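Local coordinates for protein hemolysin BL lytic component L1 (Bacillus cereus, PDB 7NMQ) that serves as a lytic component of the Bacillus cereus haemolysin BL enterotoxin, an alpha-helical toxin that probably takes part in forming pores in target-cell membranes, at residues A[201-206]-A[348-353]; A[208-213]-A[354-359]. All blocks are in the same frame, centred on the assembly; numbering follows the deposited sequence.

From the N terminus, the chain runs through the long helices 45-103, 107-154 and 173-200 before the helical run breaks at Gly201 and Gly202 and helix 203-216 begins. That helix supplies the first segment of both contacts, in a region predicted to be transmembrane. Next come the two-stranded antiparallel hairpin 217-230 and helices 247-272 and 275-325, and the chain then returns along helix 330-357, which supplies both second segments. Contact 1 closes a loop of 141 intervening residues, and contact 2 one of 140. The two loops cross, because the segments alternate. With centres about 10 Å apart, the contacts form one continuous seam in which Leu203 of contact 1 touches Ile357 of contact 2.

Contact 1 of 2, residues A[201-206]-A[348-353]; sequences GGLGAA and NDIHKD
In a close contact that is part apolar and part water-bridged, Leu203 packs on the stem of Asp353 while a water joins Asp353 to Gly204, where the start of helix 203-216 meets the last turns of helix 330-357. The backbones come near each other here, with Gly204 CA 6.5 Å from Asp353 CA.

The leucine carries most of the apolar part. Its CG is anti to the backbone N (chi1 172°), which sends the branched end alongside the stem of Asp353, the two side chains passing each other in opposite directions. Leu203 CD2 rests 3.4 Å from Asp353 CB, and more loosely the same methyl meets Ile350 CG1 at 4.3 Å. Lys11 and Ala15 of helix 10-33 also touch Leu203, while Leu10 and Leu14 touch Ile350, so the apolar patch continues into a third helix of the elongated helical bundle of a toxin of the ClyA/HblB-like family. The segment 201-206 belongs to a region predicted to be transmembrane.

Gly202, at the N-cap position, has a positive phi of 95° and marks the break between helices 173-200 and 203-216. Beyond it the carboxylate of Asp353 faces the first turn of the new helix: OD2 comes within 3.5 Å of Gly204 CA, and the helix start would probably favour its negative charge. The other oxygen is held through solvent. A single water donates hydrogen bonds to both Gly204 O (2.8 Å) and Asp353 OD1 (3.2 Å), linking the two helices by a polar bridge. A turn earlier on helix 330-357, Asp349 forms a salt bridge with Lys11; His351, two residues before Asp353, is hydrogen-bonded to Glu89 of helix 45-103.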
loop_
_atom_site.group_PDB
_atom_site.type_symbol
_atom_site.label_atom_id
_atom_site.label_comp_id
_atom_site.label_asym_id
_atom_site.label_seq_id
_atom_site.Cartn_x
_atom_site.Cartn_y
_atom_site.Cartn_z
ATOM N N GLY A 201 -2.788 -2.774 -15.921
ATOM C CA GLY A 201 -2.905 -4.106 -16.527
ATOM C C GLY A 201 -3.999 -4.930 -15.875
ATOM O O GLY A 201 -4.258 -6.040 -16.349
ATOM N N GLY A 202 -4.631 -4.399 -14.828
ATOM C CA GLY A 202 -5.666 -5.120 -14.078
ATOM C C GLY A 202 -5.089 -5.815 -12.855
ATOM O O GLY A 202 -3.855 -5.968 -12.765
ATOM N N LEU A 203 -5.955 -6.286 -11.970
ATOM C CA LEU A 203 -5.553 -6.835 -10.661
ATOM C C LEU A 203 -4.599 -8.029 -10.889
ATOM O O LEU A 203 -3.615 -8.180 -10.126
ATOM C CB LEU A 203 -6.813 -7.176 -9.866
ATOM C CG LEU A 203 -6.581 -7.937 -8.568
ATOM C CD1 LEU A 203 -5.725 -7.151 -7.592
ATOM C CD2 LEU A 203 -7.921 -8.282 -7.936
ATOM N N GLY A 204 -4.899 -8.903 -11.850
ATOM C CA GLY A 204 -4.038 -10.072 -12.108
ATOM C C GLY A 204 -2.591 -9.649 -12.361
ATOM O O GLY A 204 -1.625 -10.201 -11.730
ATOM N N ALA A 205 -2.409 -8.720 -13.287
ATOM C CA ALA A 205 -1.068 -8.199 -13.649
ATOM C C ALA A 205 -0.447 -7.532 -12.425
ATOM O O ALA A 205 0.729 -7.783 -12.162
ATOM C CB ALA A 205 -1.137 -7.243 -14.809
ATOM N N ALA A 206 -1.221 -6.716 -11.710
ATOM C CA ALA A 206 -0.755 -5.981 -10.533
ATOM C C ALA A 206 -0.134 -6.980 -9.548
ATOM O O ALA A 206 0.969 -6.679 -9.037
ATOM C CB ALA A 206 -1.839 -5.159 -9.905
ATOM N N ASN A 348 -15.756 -15.701 -8.463
ATOM C CA ASN A 348 -14.666 -16.698 -8.578
ATOM C C ASN A 348 -13.435 -15.998 -9.167
ATOM O O ASN A 348 -12.305 -16.292 -8.725
ATOM C CB ASN A 348 -15.102 -17.890 -9.408
ATOM C CG ASN A 348 -13.949 -18.828 -9.604
ATOM O OD1 ASN A 348 -13.439 -19.406 -8.644
ATOM N ND2 ASN A 348 -13.462 -18.864 -10.826
ATOM N N ASP A 349 -13.657 -15.037 -10.058
ATOM C CA ASP A 349 -12.561 -14.352 -10.787
ATOM C C ASP A 349 -11.702 -13.509 -9.835
ATOM O O ASP A 349 -10.562 -13.281 -10.147
ATOM C CB ASP A 349 -13.117 -13.509 -11.937
ATOM C CG ASP A 349 -12.096 -12.612 -12.611
ATOM O OD1 ASP A 349 -11.296 -13.137 -13.386
ATOM O OD2 ASP A 349 -12.083 -11.387 -12.320
ATOM N N ILE A 350 -12.229 -13.056 -8.710
ATOM C CA ILE A 350 -11.497 -12.157 -7.782
ATOM C C ILE A 350 -10.812 -12.971 -6.681
ATOM O O ILE A 350 -9.988 -12.413 -5.971
ATOM C CB ILE A 350 -12.463 -11.101 -7.220
ATOM C CG1 ILE A 350 -11.738 -9.855 -6.760
ATOM C CG2 ILE A 350 -13.339 -11.649 -6.120
ATOM C CD1 ILE A 350 -12.670 -8.776 -6.303
ATOM N N HIS A 351 -11.163 -14.236 -6.524
ATOM C CA HIS A 351 -10.744 -15.051 -5.348
ATOM C C HIS A 351 -9.227 -15.132 -5.186
ATOM O O HIS A 351 -8.729 -14.784 -4.115
ATOM C CB HIS A 351 -11.276 -16.472 -5.490
ATOM C CG HIS A 351 -11.137 -17.312 -4.264
ATOM N ND1 HIS A 351 -9.952 -17.842 -3.820
ATOM C CD2 HIS A 351 -12.100 -17.827 -3.468
ATOM C CE1 HIS A 351 -10.177 -18.604 -2.764
ATOM N NE2 HIS A 351 -11.491 -18.600 -2.520
ATOM N N LYS A 352 -8.520 -15.599 -6.203
ATOM C CA LYS A 352 -7.053 -15.857 -6.069
ATOM C C LYS A 352 -6.298 -14.548 -5.808
ATOM O O LYS A 352 -5.389 -14.529 -4.963
ATOM C CB LYS A 352 -6.557 -16.568 -7.319
ATOM C CG LYS A 352 -6.955 -18.033 -7.356
ATOM C CD LYS A 352 -6.245 -18.783 -8.433
ATOM C CE LYS A 352 -6.775 -20.180 -8.646
ATOM N NZ LYS A 352 -5.861 -20.964 -9.511
ATOM N N ASP A 353 -6.726 -13.455 -6.438
ATOM C CA ASP A 353 -6.028 -12.154 -6.278
ATOM C C ASP A 353 -6.299 -11.571 -4.882
ATOM O O ASP A 353 -5.384 -10.988 -4.255
ATOM C CB ASP A 353 -6.393 -11.262 -7.454
ATOM C CG ASP A 353 -5.675 -11.724 -8.724
ATOM O OD1 ASP A 353 -4.562 -12.348 -8.613
ATOM O OD2 ASP A 353 -6.217 -11.510 -9.800
HETATM O O HOH W 1 -2.148 -12.671 -10.612
#

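Contact 2 of 2, residues A[208-213]-A[354-359]; sequences LVIAAI and AEFISK
Apolar packing of the Phe356 ring against Ile210 and Ala211 joins helix 203-216 to the C-terminal end of helix 330-357. The ring is carried outward from its helix by a chi1 of 179°, which sets CG anti to the backbone N, and its far end reaches the other helix. Ile210 CG2 comes in at the ring edge, near its plane, 3.9 Å from Phe356 CE1. On Ala211, the CB methyl sits 4.0 Å from Phe356 CZ. Ile207, one turn back on helix 203-216, touches the Phe356 side chain too.

The backbones stand further apart here than at contact 1, with 9.1 Å between Ala211 CA and Phe356 CA, so the aromatic side chain spans the interval. In this ClyA-like helical fold the segment 208-213 lies within a region predicted to be transmembrane, just before the hairpin 217-230.

Within the two segments, side-chain polar bonds are confined to 354-359. Ser358 OG donates to Glu355 O at 2.6 Å, tilted 23° from the carbonyl plane. Lys359 NZ forms a salt bridge with Glu355 OE2, also at 2.6 Å and on the anti lone pair, while Glu355 OE1 pairs with Arg82 of helix 45-103.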
loop_
_atom_site.group_PDB
_atom_site.type_symbol
_atom_site.label_atom_id
_atom_site.label_comp_id
_atom_site.label_asym_id
_atom_site.label_seq_id
_atom_site.Cartn_x
_atom_site.Cartn_y
_atom_site.Cartn_z
ATOM N N LEU A 208 1.139 -9.974 -10.052
ATOM C CA LEU A 208 2.402 -10.563 -10.565
ATOM C C LEU A 208 3.547 -9.561 -10.388
ATOM O O LEU A 208 4.669 -9.973 -10.000
ATOM C CB LEU A 208 2.256 -10.929 -12.031
ATOM C CG LEU A 208 1.364 -12.139 -12.302
ATOM C CD1 LEU A 208 1.022 -12.263 -13.780
ATOM C CD2 LEU A 208 2.016 -13.404 -11.813
ATOM N N VAL A 209 3.274 -8.280 -10.627
ATOM C CA VAL A 209 4.325 -7.229 -10.518
ATOM C C VAL A 209 4.684 -7.066 -9.045
ATOM O O VAL A 209 5.895 -7.046 -8.703
ATOM C CB VAL A 209 3.908 -5.910 -11.156
ATOM C CG1 VAL A 209 4.938 -4.836 -10.857
ATOM C CG2 VAL A 209 3.623 -6.080 -12.648
ATOM N N ILE A 210 3.689 -6.970 -8.176
ATOM C CA ILE A 210 3.959 -6.857 -6.721
ATOM C C ILE A 210 4.827 -8.026 -6.254
ATOM O O ILE A 210 5.761 -7.796 -5.467
ATOM C CB ILE A 210 2.649 -6.775 -5.938
ATOM C CG1 ILE A 210 1.936 -5.458 -6.232
ATOM C CG2 ILE A 210 2.924 -7.006 -4.450
ATOM C CD1 ILE A 210 0.481 -5.429 -5.784
ATOM N N ALA A 211 4.519 -9.245 -6.649
ATOM C CA ALA A 211 5.287 -10.423 -6.175
ATOM C C ALA A 211 6.713 -10.325 -6.711
ATOM O O ALA A 211 7.659 -10.607 -5.947
ATOM C CB ALA A 211 4.653 -11.712 -6.600
ATOM N N ALA A 212 6.872 -9.961 -7.967
ATOM C CA ALA A 212 8.230 -9.886 -8.587
ATOM C C ALA A 212 9.065 -8.827 -7.892
ATOM O O ALA A 212 10.229 -9.081 -7.576
ATOM C CB ALA A 212 8.095 -9.572 -10.057
ATOM N N ILE A 213 8.489 -7.675 -7.645
ATOM C CA ILE A 213 9.255 -6.596 -6.969
ATOM C C ILE A 213 9.524 -7.010 -5.541
ATOM O O ILE A 213 10.695 -6.902 -5.109
ATOM C CB ILE A 213 8.479 -5.274 -7.026
ATOM C CG1 ILE A 213 8.376 -4.786 -8.469
ATOM C CG2 ILE A 213 9.161 -4.258 -6.086
ATOM C CD1 ILE A 213 7.519 -3.558 -8.654
ATOM N N ALA A 354 -7.539 -11.659 -4.395
ATOM C CA ALA A 354 -7.860 -11.248 -3.016
ATOM C C ALA A 354 -7.032 -12.084 -2.042
ATOM O O ALA A 354 -6.544 -11.547 -1.037
ATOM C CB ALA A 354 -9.336 -11.367 -2.738
ATOM N N GLU A 355 -6.896 -13.376 -2.317
ATOM C CA GLU A 355 -6.150 -14.291 -1.442
ATOM C C GLU A 355 -4.698 -13.767 -1.376
ATOM O O GLU A 355 -4.103 -13.703 -0.273
ATOM C CB GLU A 355 -6.217 -15.686 -2.042
ATOM C CG GLU A 355 -5.365 -16.671 -1.318
ATOM C CD GLU A 355 -5.919 -17.205 -0.022
ATOM O OE1 GLU A 355 -7.148 -17.262 0.103
ATOM O OE2 GLU A 355 -5.095 -17.640 0.832
ATOM N N PHE A 356 -4.126 -13.382 -2.514
ATOM C CA PHE A 356 -2.740 -12.851 -2.571
ATOM C C PHE A 356 -2.602 -11.633 -1.668
ATOM O O PHE A 356 -1.636 -11.570 -0.858
ATOM C CB PHE A 356 -2.307 -12.534 -3.993
ATOM C CG PHE A 356 -0.909 -11.975 -4.035
ATOM C CD1 PHE A 356 -0.669 -10.634 -3.776
ATOM C CD2 PHE A 356 0.181 -12.802 -4.266
ATOM C CE1 PHE A 356 0.623 -10.109 -3.843
ATOM C CE2 PHE A 356 1.467 -12.286 -4.316
ATOM C CZ PHE A 356 1.691 -10.934 -4.101
ATOM N N ILE A 357 -3.542 -10.700 -1.778
ATOM C CA ILE A 357 -3.430 -9.424 -1.016
ATOM C C ILE A 357 -3.595 -9.692 0.481
ATOM O O ILE A 357 -3.096 -8.883 1.311
ATOM C CB ILE A 357 -4.423 -8.371 -1.546
ATOM C CG1 ILE A 357 -4.030 -8.029 -2.978
ATOM C CG2 ILE A 357 -4.485 -7.136 -0.650
ATOM C CD1 ILE A 357 -4.967 -7.148 -3.703
ATOM N N SER A 358 -4.310 -10.742 0.856
ATOM C CA SER A 358 -4.582 -11.088 2.266
ATOM C C SER A 358 -3.350 -11.660 2.972
ATOM O O SER A 358 -3.451 -11.922 4.182
ATOM C CB SER A 358 -5.706 -12.072 2.388
ATOM O OG SER A 358 -5.349 -13.382 1.996
ATOM N N LYS A 359 -2.267 -11.935 2.240
ATOM C CA LYS A 359 -1.075 -12.609 2.811
ATOM C C LYS A 359 0.137 -11.716 2.578
ATOM O O LYS A 359 0.115 -10.919 1.651
ATOM C CB LYS A 359 -0.900 -13.955 2.128
ATOM C CG LYS A 359 -1.953 -14.964 2.545
ATOM C CD LYS A 359 -1.737 -16.300 1.964
ATOM C CE LYS A 359 -2.259 -16.421 0.550
ATOM N NZ LYS A 359 -2.546 -17.841 0.221
#